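Local coordinates for putative carbohydrate metabolism domain-containing protein (Bacteroides vulgatus, PDB 3S30), which is of unknown function but, as a putative glycoside hydrolase with a galactose-binding-like domain, probably takes part in carbohydrate recognition or breakdown, at residues 246-256 / 271-282. Residues are numbered along the deposited sequence; the frame is centred on the assembly and turned at random.
Sequences FNIYALFYEKT and YEHENMVAAAVI
Strands 247-254 and 276-281 pair antiparallel, their axes at 161°, with A250-A280 and F252-A278 as hydrogen-bonded pairs and Y249-V281 and L251-A279 as non-hydrogen-bonded ones. A classic beta bulge breaks the register: V277 and A278 both face F252, and F252 O accepts from V277 N and A278 N, each at 3.0 Å. Strand 317-324 bonds to the other edge of 247-254, which places the pair inside the beta-sheet framework of this galactose-binding-like domain.

On the face carrying Y249, L251 and M276, the rings of Y249 and Y271 meet edge-to-face. Y271 brings CE1 over the centre of the Y249 ring, 3.6 Å from Y249 CD2, with the planes at 66°. With chi1 at 67°, Y249 CG sits between the backbone N and the carbonyl carbon, and the ring presents a face to the CE1 edge of Y271. V281 CG2 lies over the centre of one face of the Y271 ring, 3.8 Å above its plane. Selenomethionine M276 bends at chi2 and chi3, setting SE 3.8 Å from L251 CD2. F252 points to the opposite face with A250, A278 and A280; beside it V277, the bulge residue, brings CB to 4.1 Å from F252 CD2.

A type I turn from H273 to M276 leads into the bulged strand. There E254 N donates to N275 O, while N275 ND2 splits its hydrogens between two acceptors lying near its amide plane; an alanine here would probably leave E254 O and T256 OG1 without their shared donor. N275 ND2 lies 2.7 Å from E254 O and 3.0 Å from T256 OG1.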
loop_
_atom_site.group_PDB
_atom_site.type_symbol
_atom_site.label_atom_id
_atom_site.label_comp_id
_atom_site.label_asym_id
_atom_site.label_seq_id
_atom_site.Cartn_x
_atom_site.Cartn_y
_atom_site.Cartn_z
ATOM N N PHE A 246 -11.550 -1.578 -3.542
ATOM C CA PHE A 246 -10.244 -1.390 -2.940
ATOM C C PHE A 246 -9.391 -2.625 -3.184
ATOM O O PHE A 246 -9.888 -3.638 -3.661
ATOM C CB PHE A 246 -10.388 -1.123 -1.438
ATOM C CG PHE A 246 -10.834 -2.328 -0.614
ATOM C CD1 PHE A 246 -9.902 -3.194 -0.062
ATOM C CD2 PHE A 246 -12.177 -2.545 -0.342
ATOM C CE1 PHE A 246 -10.302 -4.280 0.725
ATOM C CE2 PHE A 246 -12.584 -3.624 0.444
ATOM C CZ PHE A 246 -11.641 -4.492 0.974
ATOM N N ASN A 247 -8.112 -2.551 -2.840
ATOM C CA ASN A 247 -7.254 -3.726 -2.961
ATOM C C ASN A 247 -6.410 -3.912 -1.710
ATOM O O ASN A 247 -6.023 -2.955 -1.065
ATOM C CB ASN A 247 -6.377 -3.661 -4.229
ATOM C CG ASN A 247 -5.903 -5.049 -4.696
ATOM O OD1 ASN A 247 -6.181 -6.059 -4.058
ATOM N ND2 ASN A 247 -5.170 -5.089 -5.797
ATOM N N ILE A 248 -6.184 -5.170 -1.359
ATOM C CA ILE A 248 -5.235 -5.553 -0.324
ATOM C C ILE A 248 -4.499 -6.777 -0.857
ATOM O O ILE A 248 -5.128 -7.744 -1.313
ATOM C CB ILE A 248 -5.938 -5.920 1.012
ATOM C CG1 ILE A 248 -6.637 -4.698 1.621
ATOM C CG2 ILE A 248 -4.936 -6.506 2.040
ATOM C CD1 ILE A 248 -7.312 -5.007 2.996
ATOM N N TYR A 249 -3.171 -6.726 -0.817
ATOM C CA TYR A 249 -2.352 -7.894 -1.126
ATOM C C TYR A 249 -0.952 -7.816 -0.498
ATOM O O TYR A 249 -0.541 -6.788 0.053
ATOM C CB TYR A 249 -2.248 -8.104 -2.640
ATOM C CG TYR A 249 -1.491 -7.035 -3.397
ATOM C CD1 TYR A 249 -2.131 -5.884 -3.836
ATOM C CD2 TYR A 249 -0.143 -7.194 -3.714
ATOM C CE1 TYR A 249 -1.458 -4.915 -4.546
ATOM C CE2 TYR A 249 0.546 -6.215 -4.417
ATOM C CZ TYR A 249 -0.121 -5.071 -4.824
ATOM O OH TYR A 249 0.536 -4.087 -5.533
ATOM N N ALA A 250 -0.230 -8.929 -0.584
ATOM C CA ALA A 250 1.125 -9.011 -0.065
ATOM C C ALA A 250 1.957 -9.865 -0.995
ATOM O O ALA A 250 1.443 -10.797 -1.622
ATOM C CB ALA A 250 1.134 -9.588 1.348
ATOM N N LEU A 251 3.243 -9.544 -1.065
ATOM C CA LEU A 251 4.167 -10.199 -1.971
ATOM C C LEU A 251 5.322 -10.796 -1.173
ATOM O O LEU A 251 5.735 -10.240 -0.154
ATOM C CB LEU A 251 4.712 -9.174 -2.970
ATOM C CG LEU A 251 3.684 -8.377 -3.781
ATOM C CD1 LEU A 251 4.348 -7.198 -4.476
ATOM C CD2 LEU A 251 2.988 -9.265 -4.793
ATOM N N PHE A 252 5.827 -11.933 -1.645
ATOM C CA PHE A 252 7.049 -12.534 -1.126
ATOM C C PHE A 252 7.859 -12.985 -2.326
ATOM O O PHE A 252 7.388 -13.806 -3.129
ATOM C CB PHE A 252 6.710 -13.732 -0.230
ATOM C CG PHE A 252 7.905 -14.373 0.412
ATOM C CD1 PHE A 252 8.755 -13.633 1.231
ATOM C CD2 PHE A 252 8.176 -15.726 0.215
ATOM C CE1 PHE A 252 9.863 -14.228 1.833
ATOM C CE2 PHE A 252 9.277 -16.330 0.814
ATOM C CZ PHE A 252 10.123 -15.580 1.620
ATOM N N TYR A 253 9.070 -12.456 -2.477
ATOM C CA TYR A 253 9.867 -12.798 -3.648
ATOM C C TYR A 253 11.357 -12.926 -3.385
ATOM O O TYR A 253 11.877 -12.495 -2.361
ATOM C CB TYR A 253 9.610 -11.796 -4.777
ATOM C CG TYR A 253 9.980 -10.363 -4.449
ATOM C CD1 TYR A 253 11.278 -9.897 -4.633
ATOM C CD2 TYR A 253 9.022 -9.466 -3.991
ATOM C CE1 TYR A 253 11.615 -8.586 -4.353
ATOM C CE2 TYR A 253 9.353 -8.152 -3.703
ATOM C CZ TYR A 253 10.645 -7.715 -3.888
ATOM O OH TYR A 253 10.972 -6.408 -3.601
ATOM N N GLU A 254 12.028 -13.536 -4.352
ATOM C CA GLU A 254 13.445 -13.797 -4.282
ATOM C C GLU A 254 14.161 -12.682 -5.032
ATOM O O GLU A 254 13.836 -12.405 -6.178
ATOM C CB GLU A 254 13.725 -15.155 -4.912
ATOM C CG GLU A 254 15.143 -15.631 -4.793
ATOM C CD GLU A 254 15.332 -17.035 -5.349
ATOM O OE1 GLU A 254 14.397 -17.869 -5.216
ATOM O OE2 GLU A 254 16.419 -17.299 -5.906
ATOM N N LYS A 255 15.119 -12.032 -4.379
ATOM C CA LYS A 255 15.919 -10.998 -5.037
ATOM C C LYS A 255 16.950 -11.615 -5.966
ATOM O O LYS A 255 17.388 -12.751 -5.758
ATOM C CB LYS A 255 16.606 -10.099 -4.004
ATOM C CG LYS A 255 15.648 -9.105 -3.342
ATOM C CD LYS A 255 16.339 -8.219 -2.338
ATOM C CE LYS A 255 16.585 -8.934 -1.015
ATOM N NZ LYS A 255 16.839 -7.983 0.104
ATOM N N THR A 256 17.303 -10.871 -7.012
ATOM C CA THR A 256 18.478 -11.177 -7.849
ATOM C C THR A 256 19.253 -9.884 -8.096
ATOM O O THR A 256 18.749 -8.789 -7.823
ATOM C CB THR A 256 18.090 -11.801 -9.204
ATOM O OG1 THR A 256 17.039 -11.038 -9.808
ATOM C CG2 THR A 256 17.644 -13.253 -9.032
ATOM N N TYR A 271 -0.256 -10.555 -10.755
ATOM C CA TYR A 271 0.761 -10.844 -9.718
ATOM C C TYR A 271 1.868 -11.815 -10.201
ATOM O O TYR A 271 2.440 -12.563 -9.403
ATOM C CB TYR A 271 0.074 -11.305 -8.402
ATOM C CG TYR A 271 -1.004 -10.322 -7.974
ATOM C CD1 TYR A 271 -0.692 -9.227 -7.180
ATOM C CD2 TYR A 271 -2.316 -10.451 -8.427
ATOM C CE1 TYR A 271 -1.663 -8.297 -6.820
ATOM C CE2 TYR A 271 -3.293 -9.524 -8.085
ATOM C CZ TYR A 271 -2.958 -8.445 -7.278
ATOM O OH TYR A 271 -3.918 -7.523 -6.932
ATOM N N GLU A 272 2.162 -11.772 -11.511
ATOM C CA GLU A 272 3.201 -12.610 -12.144
ATOM C C GLU A 272 4.523 -11.858 -12.309
ATOM O O GLU A 272 4.549 -10.699 -12.741
ATOM C CB GLU A 272 2.777 -13.104 -13.537
ATOM C CG GLU A 272 1.546 -13.995 -13.573
ATOM C CD GLU A 272 1.736 -15.337 -12.883
ATOM O OE1 GLU A 272 2.890 -15.722 -12.606
ATOM O OE2 GLU A 272 0.714 -16.004 -12.611
ATOM N N HIS A 273 5.613 -12.545 -11.977
ATOM C CA HIS A 273 6.972 -12.028 -12.151
ATOM C C HIS A 273 7.913 -13.203 -11.962
ATOM O O HIS A 273 7.603 -14.130 -11.228
ATOM C CB HIS A 273 7.290 -10.920 -11.132
ATOM C CG HIS A 273 8.412 -10.022 -11.550
ATOM N ND1 HIS A 273 9.739 -10.363 -11.389
ATOM C CD2 HIS A 273 8.406 -8.807 -12.143
ATOM C CE1 HIS A 273 10.502 -9.393 -11.863
ATOM N NE2 HIS A 273 9.717 -8.438 -12.327
ATOM N N GLU A 274 9.060 -13.176 -12.620
ATOM C CA GLU A 274 9.983 -14.319 -12.575
ATOM C C GLU A 274 10.633 -14.487 -11.185
ATOM O O GLU A 274 11.082 -15.571 -10.838
ATOM C CB GLU A 274 11.034 -14.186 -13.683
ATOM C CG GLU A 274 11.589 -15.518 -14.210
ATOM C CD GLU A 274 12.093 -15.435 -15.658
ATOM O OE1 GLU A 274 12.044 -14.335 -16.257
ATOM O OE2 GLU A 274 12.531 -16.482 -16.200
ATOM N N ASN A 275 10.640 -13.424 -10.380
ATOM C CA ASN A 275 11.192 -13.485 -9.023
ATOM C C ASN A 275 10.163 -13.834 -7.957
ATOM O O ASN A 275 10.537 -14.147 -6.818
ATOM C CB ASN A 275 11.889 -12.171 -8.670
ATOM C CG ASN A 275 13.141 -11.943 -9.498
ATOM O OD1 ASN A 275 13.066 -11.805 -10.718
ATOM N ND2 ASN A 275 14.300 -11.929 -8.844
HETATM N N MSE A 276 8.884 -13.812 -8.339
HETATM C CA MSE A 276 7.777 -14.062 -7.418
HETATM C C MSE A 276 7.768 -15.477 -6.826
HETATM O O MSE A 276 7.932 -16.461 -7.543
HETATM C CB MSE A 276 6.431 -13.765 -8.107
HETATM C CG MSE A 276 6.005 -12.282 -8.059
HETATM SE SE MSE A 276 5.599 -11.643 -6.260
HETATM C CE MSE A 276 4.361 -13.042 -5.726
ATOM N N VAL A 277 7.562 -15.565 -5.510
ATOM C CA VAL A 277 7.527 -16.850 -4.795
ATOM C C VAL A 277 6.136 -17.121 -4.197
ATOM O O VAL A 277 5.575 -18.199 -4.389
ATOM C CB VAL A 277 8.609 -16.911 -3.696
ATOM C CG1 VAL A 277 8.605 -18.267 -3.001
ATOM C CG2 VAL A 277 9.993 -16.620 -4.287
ATOM N N ALA A 278 5.578 -16.146 -3.486
ATOM C CA ALA A 278 4.202 -16.256 -2.994
ATOM C C ALA A 278 3.462 -14.916 -2.999
ATOM O O ALA A 278 4.066 -13.853 -2.898
ATOM C CB ALA A 278 4.175 -16.879 -1.585
ATOM N N ALA A 279 2.138 -15.001 -3.097
ATOM C CA ALA A 279 1.272 -13.832 -3.159
ATOM C C ALA A 279 -0.020 -14.110 -2.395
ATOM O O ALA A 279 -0.589 -15.213 -2.488
ATOM C CB ALA A 279 0.950 -13.474 -4.628
ATOM N N ALA A 280 -0.475 -13.097 -1.659
ATOM C CA ALA A 280 -1.741 -13.154 -0.940
ATOM C C ALA A 280 -2.615 -12.011 -1.433
ATOM O O ALA A 280 -2.232 -10.853 -1.301
ATOM C CB ALA A 280 -1.506 -13.050 0.562
ATOM N N VAL A 281 -3.779 -12.338 -1.998
ATOM C CA VAL A 281 -4.642 -11.357 -2.651
ATOM C C VAL A 281 -6.069 -11.444 -2.127
ATOM O O VAL A 281 -6.670 -12.514 -2.113
ATOM C CB VAL A 281 -4.642 -11.557 -4.207
ATOM C CG1 VAL A 281 -5.456 -10.456 -4.920
ATOM C CG2 VAL A 281 -3.205 -11.583 -4.743
ATOM N N ILE A 282 -6.627 -10.312 -1.707
ATOM C CA ILE A 282 -8.012 -10.304 -1.214
ATOM C C ILE A 282 -8.997 -10.514 -2.357
ATOM O O ILE A 282 -8.781 -10.047 -3.467
ATOM C CB ILE A 282 -8.344 -9.002 -0.464
ATOM C CG1 ILE A 282 -9.598 -9.180 0.404
ATOM C CG2 ILE A 282 -8.499 -7.843 -1.443
ATOM C CD1 ILE A 282 -9.667 -8.232 1.584
#